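PDB 3ELE: amino Transferase from Eubacterium rectale, which probably transfers amino groups between amino acids and keto acids, using bound pyridoxal-5'-phosphate as cofactor, as other class I and II aminotransferases do. Local coordinates for residues Arg82-Glu87 and Met295-Gln300; Asp125-Ile130 and Ala144-Val149; Glu350-Glu355 and Glu390-Lys395. All blocks are in the same frame, centred on the assembly; numbering follows the deposited sequence.

Contact 1 (Arg82-Glu87 and Met295-Gln300); sequences RAAIAE and MIVKCQ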
ATOM      1  N   ARG A  82      11.149 -14.032   2.393  1.00 33.87           N
ATOM      2  CA  ARG A  82      10.499 -14.962   1.468  1.00 32.72           C
ATOM      3  C   ARG A  82      10.972 -16.417   1.668  1.00 33.29           C
ATOM      4  O   ARG A  82      10.136 -17.338   1.694  1.00 33.52           O
ATOM      5  CB  ARG A  82      10.702 -14.503   0.023  1.00 32.47           C
ATOM      6  CG  ARG A  82       9.943 -13.239  -0.265  1.00 32.07           C
ATOM      7  CD  ARG A  82      10.098 -12.766  -1.656  1.00 35.00           C
ATOM      8  NE  ARG A  82      11.442 -12.255  -1.946  1.00 36.87           N
ATOM      9  CZ  ARG A  82      12.302 -12.724  -2.862  1.00 37.29           C
ATOM     10  NH1 ARG A  82      12.029 -13.747  -3.656  1.00 41.09           N
ATOM     11  NH2 ARG A  82      13.482 -12.129  -2.997  1.00 39.81           N
ATOM     12  N   ALA A  83      12.290 -16.597   1.833  1.00 32.79           N
ATOM     13  CA  ALA A  83      12.906 -17.919   2.119  1.00 33.92           C
ATOM     14  C   ALA A  83      12.341 -18.562   3.383  1.00 33.16           C
ATOM     15  O   ALA A  83      11.969 -19.722   3.350  1.00 34.40           O
ATOM     16  CB  ALA A  83      14.439 -17.809   2.220  1.00 32.99           C
ATOM     17  N   ALA A  84      12.249 -17.784   4.465  1.00 33.45           N
ATOM     18  CA  ALA A  84      11.680 -18.219   5.763  1.00 32.18           C
ATOM     19  C   ALA A  84      10.217 -18.678   5.676  1.00 32.03           C
ATOM     20  O   ALA A  84       9.834 -19.641   6.351  1.00 31.53           O
ATOM     21  CB  ALA A  84      11.797 -17.105   6.799  1.00 32.89           C
ATOM     22  N   ILE A  85       9.417 -17.988   4.854  1.00 31.04           N
ATOM     23  CA  ILE A  85       7.999 -18.364   4.618  1.00 30.56           C
ATOM     24  C   ILE A  85       7.934 -19.622   3.739  1.00 30.55           C
ATOM     25  O   ILE A  85       7.188 -20.530   4.061  1.00 30.15           O
ATOM     26  CB  ILE A  85       7.189 -17.240   3.959  1.00 30.95           C
ATOM     27  CG1 ILE A  85       7.085 -16.044   4.895  1.00 30.28           C
ATOM     28  CG2 ILE A  85       5.747 -17.714   3.539  1.00 28.81           C
ATOM     29  CD1 ILE A  85       6.501 -14.797   4.235  1.00 28.51           C
ATOM     30  N   ALA A  86       8.704 -19.672   2.647  1.00 30.29           N
ATOM     31  CA  ALA A  86       8.727 -20.866   1.770  1.00 30.79           C
ATOM     32  C   ALA A  86       9.061 -22.129   2.573  1.00 32.43           C
ATOM     33  O   ALA A  86       8.346 -23.131   2.471  1.00 31.45           O
ATOM     34  CB  ALA A  86       9.717 -20.686   0.623  1.00 31.00           C
ATOM     35  N   GLU A  87      10.104 -22.039   3.413  1.00 34.45           N
ATOM     36  CA  GLU A  87      10.567 -23.152   4.259  1.00 37.35           C
ATOM     37  C   GLU A  87       9.559 -23.567   5.351  1.00 36.36           C
ATOM     38  O   GLU A  87       9.418 -24.760   5.637  1.00 36.19           O
ATOM     39  CB  GLU A  87      11.942 -22.827   4.876  1.00 37.50           C
ATOM     40  CG  GLU A  87      13.072 -22.737   3.808  1.00 41.60           C
ATOM     41  CD  GLU A  87      14.376 -22.076   4.309  1.00 43.06           C
ATOM     42  OE1 GLU A  87      14.532 -21.861   5.541  1.00 52.90           O
ATOM     43  OE2 GLU A  87      15.258 -21.777   3.457  1.00 52.91           O
HETATM   44  N   MSE A 295      11.235  -8.845  10.944  1.00 35.90           N
HETATM   45  CA  MSE A 295      10.624  -9.446  12.145  0.50 36.08           C
HETATM   46  C   MSE A 295       9.970 -10.810  11.847  1.00 35.85           C
HETATM   47  O   MSE A 295      10.083 -11.741  12.655  1.00 34.78           O
HETATM   48  CB  MSE A 295       9.614  -8.459  12.781  0.50 36.42           C
HETATM   49  CG  MSE A 295       8.767  -8.979  13.954  0.50 35.95           C
HETATM   50 SE   MSE A 295       7.175 -10.002  13.465  0.38 39.28          SE
HETATM   51  CE  MSE A 295       6.204  -8.674  12.492  0.50 35.13           C
ATOM     52  N   ILE A 296       9.270 -10.911  10.711  1.00 37.02           N
ATOM     53  CA  ILE A 296       8.568 -12.150  10.287  1.00 38.11           C
ATOM     54  C   ILE A 296       9.503 -13.379  10.155  1.00 37.88           C
ATOM     55  O   ILE A 296       9.058 -14.515  10.378  1.00 37.84           O
ATOM     56  CB  ILE A 296       7.663 -11.913   8.986  1.00 39.35           C
ATOM     57  CG1 ILE A 296       6.214 -11.554   9.364  1.00 40.82           C
ATOM     58  CG2 ILE A 296       7.565 -13.122   8.081  1.00 40.70           C
ATOM     59  CD1 ILE A 296       5.992 -10.141   9.587  1.00 43.45           C
ATOM     60  N   VAL A 297      10.780 -13.136   9.837  1.00 36.64           N
ATOM     61  CA  VAL A 297      11.805 -14.184   9.732  1.00 36.64           C
ATOM     62  C   VAL A 297      11.866 -15.048  11.004  1.00 38.22           C
ATOM     63  O   VAL A 297      12.018 -16.270  10.905  1.00 38.42           O
ATOM     64  CB  VAL A 297      13.216 -13.577   9.427  1.00 36.63           C
ATOM     65  CG1 VAL A 297      14.337 -14.651   9.446  1.00 35.05           C
ATOM     66  CG2 VAL A 297      13.199 -12.855   8.100  1.00 33.78           C
ATOM     67  N   LYS A 298      11.700 -14.406  12.169  1.00 38.05           N
ATOM     68  CA  LYS A 298      11.739 -15.052  13.480  1.00 39.62           C
ATOM     69  C   LYS A 298      10.381 -15.447  14.111  1.00 39.60           C
ATOM     70  O   LYS A 298      10.369 -15.974  15.236  1.00 38.03           O
ATOM     71  CB  LYS A 298      12.531 -14.153  14.450  1.00 40.92           C
ATOM     72  CG  LYS A 298      13.906 -13.767  13.878  1.00 44.82           C
ATOM     73  CD  LYS A 298      14.954 -13.478  14.930  1.00 51.37           C
ATOM     74  CE  LYS A 298      16.341 -13.254  14.292  1.00 51.99           C
ATOM     75  NZ  LYS A 298      16.852 -14.445  13.517  1.00 55.73           N
ATOM     76  N   CYS A 299       9.277 -15.248  13.376  1.00 38.85           N
ATOM     77  CA  CYS A 299       7.902 -15.498  13.849  1.00 39.63           C
ATOM     78  C   CYS A 299       7.107 -16.525  13.044  1.00 39.09           C
ATOM     79  O   CYS A 299       5.873 -16.561  13.119  1.00 40.24           O
ATOM     80  CB  CYS A 299       7.146 -14.168  13.857  1.00 40.68           C
ATOM     81  SG  CYS A 299       7.876 -13.007  14.972  1.00 44.80           S
ATOM     82  N   GLN A 300       7.806 -17.387  12.309  1.00 38.00           N
ATOM     83  CA  GLN A 300       7.157 -18.412  11.486  1.00 37.14           C
ATOM     84  C   GLN A 300       6.606 -19.469  12.427  1.00 37.15           C
ATOM     85  O   GLN A 300       7.342 -19.977  13.248  1.00 37.41           O
ATOM     86  CB  GLN A 300       8.157 -19.030  10.504  1.00 35.71           C
ATOM     87  CG  GLN A 300       8.707 -18.037   9.498  1.00 33.81           C
ATOM     88  CD  GLN A 300       7.613 -17.454   8.656  1.00 33.62           C
ATOM     89  OE1 GLN A 300       6.808 -18.190   8.080  1.00 30.02           O
ATOM     90  NE2 GLN A 300       7.515 -16.129   8.642  1.00 34.95           N
TER

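Contact 2 (Asp125-Ile130 and Ala144-Val149); sequences DEFITI and AGARLV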
ATOM      1  N   ASP A 125     -14.469  -9.166 -17.639  1.00 31.69           N
ATOM      2  CA  ASP A 125     -13.920 -10.200 -16.744  1.00 31.69           C
ATOM      3  C   ASP A 125     -14.743 -10.335 -15.476  1.00 31.97           C
ATOM      4  O   ASP A 125     -15.150  -9.321 -14.886  1.00 32.50           O
ATOM      5  CB  ASP A 125     -12.473  -9.876 -16.341  1.00 30.05           C
ATOM      6  CG  ASP A 125     -11.492 -10.106 -17.464  1.00 33.34           C
ATOM      7  OD1 ASP A 125     -11.895 -10.562 -18.564  1.00 26.12           O
ATOM      8  OD2 ASP A 125     -10.310  -9.843 -17.251  1.00 34.34           O
ATOM      9  N   GLU A 126     -14.993 -11.580 -15.074  1.00 32.28           N
ATOM     10  CA  GLU A 126     -15.769 -11.875 -13.868  1.00 31.70           C
ATOM     11  C   GLU A 126     -14.957 -12.649 -12.849  1.00 31.12           C
ATOM     12  O   GLU A 126     -14.172 -13.534 -13.219  1.00 29.33           O
ATOM     13  CB  GLU A 126     -17.005 -12.677 -14.241  1.00 32.07           C
ATOM     14  CG  GLU A 126     -18.011 -11.887 -15.105  1.00 35.93           C
ATOM     15  CD  GLU A 126     -19.161 -12.730 -15.694  1.00 32.19           C
ATOM     16  OE1 GLU A 126     -19.223 -13.959 -15.487  1.00 31.40           O
ATOM     17  OE2 GLU A 126     -19.998 -12.145 -16.408  1.00 37.44           O
ATOM     18  N   PHE A 127     -15.115 -12.278 -11.567  1.00 31.50           N
ATOM     19  CA  PHE A 127     -14.569 -13.035 -10.448  1.00 32.07           C
ATOM     20  C   PHE A 127     -15.761 -13.490  -9.607  1.00 32.83           C
ATOM     21  O   PHE A 127     -16.671 -12.694  -9.316  1.00 31.92           O
ATOM     22  CB  PHE A 127     -13.553 -12.230  -9.633  1.00 33.17           C
ATOM     23  CG  PHE A 127     -12.298 -11.947 -10.389  1.00 36.70           C
ATOM     24  CD1 PHE A 127     -11.231 -12.862 -10.375  1.00 36.96           C
ATOM     25  CD2 PHE A 127     -12.182 -10.784 -11.159  1.00 35.88           C
ATOM     26  CE1 PHE A 127     -10.043 -12.609 -11.122  1.00 36.56           C
ATOM     27  CE2 PHE A 127     -11.009 -10.518 -11.891  1.00 34.27           C
ATOM     28  CZ  PHE A 127      -9.929 -11.423 -11.864  1.00 27.19           C
ATOM     29  N   ILE A 128     -15.751 -14.774  -9.239  1.00 32.56           N
ATOM     30  CA  ILE A 128     -16.829 -15.416  -8.520  1.00 31.12           C
ATOM     31  C   ILE A 128     -16.499 -15.473  -7.037  1.00 31.34           C
ATOM     32  O   ILE A 128     -15.389 -15.870  -6.657  1.00 30.22           O
ATOM     33  CB  ILE A 128     -17.091 -16.857  -9.020  1.00 30.87           C
ATOM     34  CG1 ILE A 128     -17.609 -16.866 -10.459  1.00 33.40           C
ATOM     35  CG2 ILE A 128     -18.141 -17.584  -8.165  1.00 32.03           C
ATOM     36  CD1 ILE A 128     -17.813 -18.264 -10.966  1.00 32.17           C
ATOM     37  N   THR A 129     -17.473 -15.081  -6.221  1.00 31.35           N
ATOM     38  CA  THR A 129     -17.374 -15.175  -4.735  1.00 31.44           C
ATOM     39  C   THR A 129     -18.501 -16.140  -4.326  1.00 31.79           C
ATOM     40  O   THR A 129     -19.524 -16.252  -5.043  1.00 31.35           O
ATOM     41  CB  THR A 129     -17.447 -13.806  -4.053  1.00 31.05           C
ATOM     42  OG1 THR A 129     -17.184 -13.941  -2.641  1.00 36.16           O
ATOM     43  CG2 THR A 129     -18.802 -13.143  -4.245  1.00 29.89           C
ATOM     44  N   ILE A 130     -18.267 -16.894  -3.249  1.00 32.34           N
ATOM     45  CA  ILE A 130     -19.220 -17.881  -2.728  1.00 32.25           C
ATOM     46  C   ILE A 130     -19.829 -17.245  -1.482  1.00 32.56           C
ATOM     47  O   ILE A 130     -19.110 -16.982  -0.513  1.00 30.69           O
ATOM     48  CB  ILE A 130     -18.531 -19.243  -2.368  1.00 32.76           C
ATOM     49  CG1 ILE A 130     -17.640 -19.753  -3.512  1.00 36.55           C
ATOM     50  CG2 ILE A 130     -19.575 -20.329  -2.029  1.00 28.36           C
ATOM     51  CD1 ILE A 130     -18.372 -19.995  -4.791  1.00 35.50           C
ATOM     52  N   ALA A 144     -10.215  -3.144 -10.064  1.00 34.32           N
ATOM     53  CA  ALA A 144      -9.401  -3.720 -11.152  1.00 34.10           C
ATOM     54  C   ALA A 144     -10.075  -3.609 -12.514  1.00 33.38           C
ATOM     55  O   ALA A 144      -9.467  -3.973 -13.499  1.00 34.42           O
ATOM     56  CB  ALA A 144      -9.079  -5.182 -10.858  1.00 33.20           C
ATOM     57  N   GLY A 145     -11.324  -3.151 -12.564  1.00 33.26           N
ATOM     58  CA  GLY A 145     -12.093  -3.020 -13.798  1.00 33.84           C
ATOM     59  C   GLY A 145     -12.970  -4.215 -14.145  1.00 34.33           C
ATOM     60  O   GLY A 145     -13.552  -4.234 -15.235  1.00 34.44           O
ATOM     61  N   ALA A 146     -13.103  -5.180 -13.220  1.00 33.90           N
ATOM     62  CA  ALA A 146     -13.859  -6.419 -13.435  1.00 33.59           C
ATOM     63  C   ALA A 146     -15.171  -6.377 -12.675  1.00 35.65           C
ATOM     64  O   ALA A 146     -15.513  -5.363 -12.065  1.00 37.49           O
ATOM     65  CB  ALA A 146     -13.023  -7.624 -13.010  1.00 32.44           C
ATOM     66  N   ARG A 147     -15.919  -7.474 -12.739  1.00 35.79           N
ATOM     67  CA  ARG A 147     -17.195  -7.586 -12.057  1.00 37.13           C
ATOM     68  C   ARG A 147     -17.268  -8.810 -11.152  1.00 35.68           C
ATOM     69  O   ARG A 147     -16.579  -9.796 -11.363  1.00 34.63           O
ATOM     70  CB  ARG A 147     -18.338  -7.537 -13.072  1.00 37.80           C
ATOM     71  CG  ARG A 147     -18.629  -6.092 -13.528  1.00 42.21           C
ATOM     72  CD  ARG A 147     -19.950  -6.007 -14.239  1.00 43.40           C
ATOM     73  NE  ARG A 147     -19.921  -6.731 -15.509  1.00 42.15           N
ATOM     74  CZ  ARG A 147     -20.988  -6.987 -16.271  1.00 45.14           C
ATOM     75  NH1 ARG A 147     -22.213  -6.606 -15.897  1.00 41.16           N
ATOM     76  NH2 ARG A 147     -20.826  -7.635 -17.433  1.00 43.72           N
ATOM     77  N   LEU A 148     -18.083  -8.693 -10.116  1.00 35.49           N
ATOM     78  CA  LEU A 148     -18.242  -9.737  -9.127  1.00 35.35           C
ATOM     79  C   LEU A 148     -19.523 -10.517  -9.422  1.00 36.93           C
ATOM     80  O   LEU A 148     -20.553  -9.926  -9.754  1.00 38.96           O
ATOM     81  CB  LEU A 148     -18.296  -9.137  -7.738  1.00 35.34           C
ATOM     82  CG  LEU A 148     -18.251 -10.138  -6.588  1.00 32.95           C
ATOM     83  CD1 LEU A 148     -16.867 -10.814  -6.533  1.00 32.94           C
ATOM     84  CD2 LEU A 148     -18.567  -9.429  -5.295  1.00 35.85           C
ATOM     85  N   VAL A 149     -19.431 -11.838  -9.324  1.00 36.28           N
ATOM     86  CA  VAL A 149     -20.555 -12.764  -9.521  1.00 36.12           C
ATOM     87  C   VAL A 149     -20.677 -13.546  -8.211  1.00 35.88           C
ATOM     88  O   VAL A 149     -19.712 -14.142  -7.772  1.00 36.56           O
ATOM     89  CB  VAL A 149     -20.268 -13.679 -10.723  1.00 35.48           C
ATOM     90  CG1 VAL A 149     -21.326 -14.788 -10.872  1.00 33.88           C
ATOM     91  CG2 VAL A 149     -20.219 -12.844 -11.948  1.00 35.12           C
TER
HETATM   92  O   HOH W   1     -19.114 -10.059 -17.708  1.00 23.07           O

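Contact 3 (Glu350-Glu355 and Glu390-Lys395); sequences EKAKEE and EKIYKK. With EDO (1,2-ethanediol), chain G.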
ATOM      1  N   GLU A 350     -32.724  -4.484  14.200  1.00 37.55           N
ATOM      2  CA  GLU A 350     -33.354  -3.346  14.881  1.00 38.27           C
ATOM      3  C   GLU A 350     -33.948  -3.772  16.214  1.00 38.07           C
ATOM      4  O   GLU A 350     -33.799  -3.047  17.188  1.00 37.64           O
ATOM      5  CB  GLU A 350     -34.445  -2.657  14.029  1.00 38.98           C
ATOM      6  CG  GLU A 350     -33.920  -1.812  12.855  1.00 43.78           C
ATOM      7  CD  GLU A 350     -33.116  -0.576  13.285  1.00 49.64           C
ATOM      8  OE1 GLU A 350     -33.183  -0.152  14.467  1.00 53.47           O
ATOM      9  OE2 GLU A 350     -32.414  -0.011  12.424  1.00 54.30           O
ATOM     10  N   LYS A 351     -34.625  -4.927  16.245  1.00 38.02           N
ATOM     11  CA  LYS A 351     -35.166  -5.480  17.500  1.00 38.19           C
ATOM     12  C   LYS A 351     -34.043  -5.823  18.504  1.00 38.22           C
ATOM     13  O   LYS A 351     -34.189  -5.593  19.704  1.00 38.02           O
ATOM     14  CB  LYS A 351     -36.054  -6.701  17.238  1.00 39.08           C
ATOM     15  CG  LYS A 351     -37.369  -6.404  16.505  1.00 40.74           C
ATOM     16  CD  LYS A 351     -38.303  -5.583  17.357  1.00 43.55           C
ATOM     17  CE  LYS A 351     -39.680  -5.403  16.738  1.00 47.07           C
ATOM     18  NZ  LYS A 351     -40.528  -4.576  17.671  1.00 47.27           N
ATOM     19  N   ALA A 352     -32.930  -6.360  17.998  1.00 37.59           N
ATOM     20  CA  ALA A 352     -31.735  -6.628  18.808  1.00 37.18           C
ATOM     21  C   ALA A 352     -31.244  -5.310  19.395  1.00 37.91           C
ATOM     22  O   ALA A 352     -31.000  -5.225  20.593  1.00 36.26           O
ATOM     23  CB  ALA A 352     -30.637  -7.264  17.954  1.00 36.21           C
ATOM     24  N   LYS A 353     -31.173  -4.283  18.534  1.00 39.70           N
ATOM     25  CA  LYS A 353     -30.747  -2.912  18.912  1.00 41.34           C
ATOM     26  C   LYS A 353     -31.562  -2.341  20.094  1.00 42.55           C
ATOM     27  O   LYS A 353     -31.004  -1.615  20.914  1.00 44.16           O
ATOM     28  CB  LYS A 353     -30.817  -1.954  17.705  1.00 41.42           C
ATOM     29  CG  LYS A 353     -29.582  -1.146  17.460  1.00 39.90           C
ATOM     30  CD  LYS A 353     -29.777  -0.281  16.231  1.00 43.61           C
ATOM     31  CE  LYS A 353     -28.482   0.212  15.655  1.00 43.77           C
ATOM     32  NZ  LYS A 353     -28.729   1.071  14.454  1.00 46.79           N
ATOM     33  N   GLU A 354     -32.852  -2.701  20.205  1.00 42.84           N
ATOM     34  CA  GLU A 354     -33.706  -2.276  21.341  1.00 41.91           C
ATOM     35  C   GLU A 354     -33.188  -2.723  22.723  1.00 41.26           C
ATOM     36  O   GLU A 354     -33.592  -2.136  23.739  1.00 41.54           O
ATOM     37  CB  GLU A 354     -35.158  -2.787  21.216  1.00 41.60           C
ATOM     38  CG  GLU A 354     -35.954  -2.336  19.987  1.00 44.00           C
ATOM     39  CD  GLU A 354     -37.416  -2.842  19.976  1.00 43.81           C
ATOM     40  OE1 GLU A 354     -37.758  -3.808  20.695  1.00 46.90           O
ATOM     41  OE2 GLU A 354     -38.238  -2.265  19.231  1.00 49.94           O
ATOM     42  N   GLU A 355     -32.373  -3.784  22.766  1.00 39.56           N
ATOM     43  CA  GLU A 355     -31.772  -4.308  24.009  1.00 38.71           C
ATOM     44  C   GLU A 355     -30.248  -4.151  24.014  1.00 38.35           C
ATOM     45  O   GLU A 355     -29.547  -4.850  24.758  1.00 37.42           O
ATOM     46  CB  GLU A 355     -32.146  -5.794  24.200  1.00 38.55           C
ATOM     47  CG  GLU A 355     -33.643  -6.115  24.064  1.00 40.88           C
ATOM     48  CD  GLU A 355     -34.527  -5.266  24.964  1.00 43.36           C
ATOM     49  OE1 GLU A 355     -34.111  -4.978  26.108  1.00 46.62           O
ATOM     50  OE2 GLU A 355     -35.641  -4.895  24.527  1.00 43.98           O
ATOM     51  N   GLU A 390     -32.004 -13.371  25.452  1.00 35.19           N
ATOM     52  CA  GLU A 390     -33.210 -14.043  25.914  1.00 36.88           C
ATOM     53  C   GLU A 390     -34.443 -13.148  25.729  1.00 36.18           C
ATOM     54  O   GLU A 390     -35.500 -13.629  25.313  1.00 34.06           O
ATOM     55  CB  GLU A 390     -33.039 -14.430  27.396  1.00 36.72           C
ATOM     56  CG  GLU A 390     -34.150 -15.245  28.029  1.00 39.31           C
ATOM     57  CD  GLU A 390     -33.859 -15.573  29.500  1.00 40.72           C
ATOM     58  OE1 GLU A 390     -33.304 -14.719  30.241  1.00 49.55           O
ATOM     59  OE2 GLU A 390     -34.212 -16.689  29.922  1.00 51.73           O
ATOM     60  N   LYS A 391     -34.301 -11.855  26.045  1.00 36.83           N
ATOM     61  CA  LYS A 391     -35.402 -10.884  25.900  1.00 37.22           C
ATOM     62  C   LYS A 391     -35.737 -10.647  24.421  1.00 36.28           C
ATOM     63  O   LYS A 391     -36.914 -10.548  24.067  1.00 35.05           O
ATOM     64  CB  LYS A 391     -35.067  -9.569  26.609  1.00 37.19           C
ATOM     65  CG  LYS A 391     -36.231  -8.592  26.685  1.00 39.96           C
ATOM     66  CD  LYS A 391     -35.948  -7.476  27.677  1.00 39.45           C
ATOM     67  CE  LYS A 391     -37.062  -6.436  27.677  1.00 46.61           C
ATOM     68  NZ  LYS A 391     -36.846  -5.360  28.705  1.00 48.21           N
ATOM     69  N   ILE A 392     -34.706 -10.565  23.573  1.00 35.57           N
ATOM     70  CA  ILE A 392     -34.898 -10.423  22.114  1.00 36.22           C
ATOM     71  C   ILE A 392     -35.722 -11.621  21.582  1.00 35.93           C
ATOM     72  O   ILE A 392     -36.712 -11.425  20.885  1.00 35.32           O
ATOM     73  CB  ILE A 392     -33.557 -10.315  21.343  1.00 35.90           C
ATOM     74  CG1 ILE A 392     -32.829  -9.008  21.673  1.00 37.04           C
ATOM     75  CG2 ILE A 392     -33.786 -10.394  19.824  1.00 32.80           C
ATOM     76  CD1 ILE A 392     -31.336  -9.070  21.355  1.00 35.77           C
ATOM     77  N   TYR A 393     -35.300 -12.829  21.956  1.00 36.93           N
ATOM     78  CA  TYR A 393     -35.972 -14.084  21.592  1.00 38.34           C
ATOM     79  C   TYR A 393     -37.460 -14.066  21.973  1.00 38.28           C
ATOM     80  O   TYR A 393     -38.317 -14.404  21.152  1.00 37.28           O
ATOM     81  CB  TYR A 393     -35.277 -15.270  22.268  1.00 39.90           C
ATOM     82  CG  TYR A 393     -35.704 -16.588  21.698  1.00 40.97           C
ATOM     83  CD1 TYR A 393     -35.098 -17.076  20.537  1.00 41.87           C
ATOM     84  CD2 TYR A 393     -36.719 -17.345  22.296  1.00 42.66           C
ATOM     85  CE1 TYR A 393     -35.472 -18.276  19.987  1.00 38.99           C
ATOM     86  CE2 TYR A 393     -37.104 -18.569  21.746  1.00 44.90           C
ATOM     87  CZ  TYR A 393     -36.461 -19.011  20.585  1.00 42.10           C
ATOM     88  OH  TYR A 393     -36.796 -20.190  20.012  1.00 45.30           O
ATOM     89  N   LYS A 394     -37.726 -13.668  23.222  1.00 39.04           N
ATOM     90  CA  LYS A 394     -39.085 -13.471  23.770  1.00 39.58           C
ATOM     91  C   LYS A 394     -39.993 -12.532  22.961  1.00 39.47           C
ATOM     92  O   LYS A 394     -41.207 -12.722  22.985  1.00 40.43           O
ATOM     93  CB  LYS A 394     -39.065 -12.973  25.235  1.00 40.51           C
ATOM     94  CG  LYS A 394     -39.312 -14.030  26.312  1.00 46.16           C
ATOM     95  CD  LYS A 394     -38.127 -14.916  26.638  1.00 51.09           C
ATOM     96  CE  LYS A 394     -38.481 -15.853  27.801  1.00 51.20           C
ATOM     97  NZ  LYS A 394     -37.327 -16.684  28.254  1.00 57.34           N
ATOM     98  N   LYS A 395     -39.421 -11.516  22.301  1.00 39.17           N
ATOM     99  CA  LYS A 395     -40.196 -10.588  21.435  1.00 40.63           C
ATOM    100  C   LYS A 395     -40.926 -11.334  20.315  1.00 40.16           C
ATOM    101  O   LYS A 395     -42.030 -10.954  19.940  1.00 40.62           O
ATOM    102  CB  LYS A 395     -39.309  -9.515  20.768  1.00 40.74           C
ATOM    103  CG  LYS A 395     -38.557  -8.553  21.709  1.00 42.73           C
ATOM    104  CD  LYS A 395     -37.594  -7.645  20.907  1.00 41.41           C
ATOM    105  CE  LYS A 395     -36.735  -6.753  21.807  1.00 40.35           C
ATOM    106  NZ  LYS A 395     -37.508  -5.753  22.573  1.00 37.41           N
TER
HETATM  107  C1  EDO G 502     -32.866   0.970  23.498  1.00 59.12           C
HETATM  108  O1  EDO G 502     -34.181   0.651  23.960  1.00 62.69           O
HETATM  109  C2  EDO G 502     -32.794   2.449  23.166  1.00 59.55           C
HETATM  110  O2  EDO G 502     -31.827   2.651  22.133  1.00 60.38           O

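Contact 1 (Arg82-Glu87 and Met295-Gln300)
A84 and I85 of helix 79-93 pack against I296, V297 and Q300 in segment 295-300, which begins on helix 290-296. Two kinds of packing cross the contact, and a polar turn lies behind them.

The first kind is apolar. The methyl of A84 faces V297, with CB 4.1 Å from V297 CA. V297 CG1 stands a little farther from the same methyl. At the next residue, I85 CD1 meets I296 CG2 at 4.3 Å. With CG1 anti to the carbonyl carbon (chi1 -65°), the ethyl arm of I85 carries CD1 to I296 and CG1 to the Q300 amide.

The second kind sets the Q300 side chain against the helix. Its CG rests on the backbone, 3.7 Å from A84 O. Its amide end lies by I85: OE1 is 3.7 Å from I85 CA, and NE2 is 3.8 Å from I85 CG1. The two side chains cross at about a right angle. These are van der Waals contacts, and no hydrogen bond joins the two segments.

The polar part stays within 295-300. The Q300 chain bends at chi2 (-61°), which brings its amide back over the turn. NE2 donates to I296 O at 2.8 Å, with an N-H...O angle of 163°. The acceptor lies close to the amide plane, but NE2 sits above the carbonyl plane of I296. C299 N also donates to I296 O, from the opposite face, and closes the type I turn from I296 to C299. Two donors thus grip one carbonyl.

Around the contact, I85 also packs on L102 and M104 of strand 102-105, and Q300 touches F88 of the same helix 79-93. The chemistry implies that Q300 uses one N-H of its amide on its own turn, which probably limits the rotation of the amide, while its carbon chain and amide end give helix 79-93 a surface to pack on.

Contact 2 (Asp125-Ile130 and Ala144-Val149)
F127 pairs with L148 in a parallel beta ladder, between the pairs E126-R147 and I128-V149. The ladder is the strand-to-strand part of a beta-alpha-beta unit. Strand 126-130 leads into helix 136-143, and the chain returns as strand 147-151, the outermost strand, within this chain, of the seven-stranded mixed sheet of the PLP-dependent aminotransferase fold. The short strand axes lie 4.6 Å apart at 36°.

Four backbone hydrogen bonds hold the pair. R147 N donates to D125 O, and F127 N to R147 O. V149 N then donates to F127 O, and T129 N to V149 O. Each is 2.9 Å long. At the start of the ladder, the G145 backbone closes a Schellman motif after helix 136-143, and the chain turns into the strand.

E126 can be followed outward on the face it shares with I128, R147 and V149. Its CB lies 4.0 Å from V149 CG2, and CG is equally near. CG stands anti to the carbonyl carbon (chi1 -66°), and the chain then runs extended past the valine methyl. CD continues along that methyl. OE1 is 3.8 Å from it and takes a hydrogen bond from N170 ND2. OE2 turns to a water, which donates to it at 2.6 Å and accepts a weak bond from R147 NH2. The opposite charges of E126 and R147 are thus linked through water, without direct contact.

The other face carries F127 and L148. The F127 ring presents its edge to A146, and F116 meets it edge-to-face. Helix 136-143 packs on this side, with V141 touching F127 and K138 touching L148. T129 CG2 sits near L148 CD1, and that same CD1 comes within 3.4 Å of F127 O.

Contact 3 (Glu350-Glu355 and Glu390-Lys395)
K395 NZ is shared between the carboxylates of two consecutive glutamates, E354 and E355. It donates to E354 OE1 at 2.7 Å, nearly in line with the C-O bond. It donates to E355 OE2 at 2.8 Å, on the anti side and 16° out of the carboxylate plane. The K395 chain runs extended and bends only at chi4 (-65°), which turns the ammonium in between the two acids. Its CE also lies 3.5 Å from K351 O. The other oxygen of E355, OE1, makes a long salt bridge to K391 NZ, and the K391 chain crosses the glutamate at about a right angle. K351 extends the network through a long pair with E354 OE2.

This network joins segment 350-355, on helix 345-353, to the C-terminal helix 379-396. Next to the charged groups, I392 CD1 lies 3.6 Å from A352 CA and also touches the A352 methyl. I392 CG1 lies 3.8 Å from E355 CG. A methionine in place of K395 would probably leave E354 and E355 facing each other without the charge they share. E354 O also accepts a hydrogen bond from a bound 1,2-ethanediol, probably from the crystallisation liquor.

How the contacts relate
The three contacts do not touch. Contact 2 belongs to the large mixed sheet and lies nearest the centre of the chain, about 17 Å from it, centre to centre. Contact 1 also borders that sheet, through helix 79-93, at about 21 Å. Contact 3 joins two helices near the C-terminal end and is the most peripheral, at about 29 Å; contacts 1 and 3 lie on opposite sides of the chain's centre. All three are partly buried. Contact 2 rests on backbone hydrogen bonds, contact 1 on van der Waals packing with its polar bonds kept local, and contact 3 on salt bridges among exposed and partly exposed residues beside a small apolar patch. No element is shared between them.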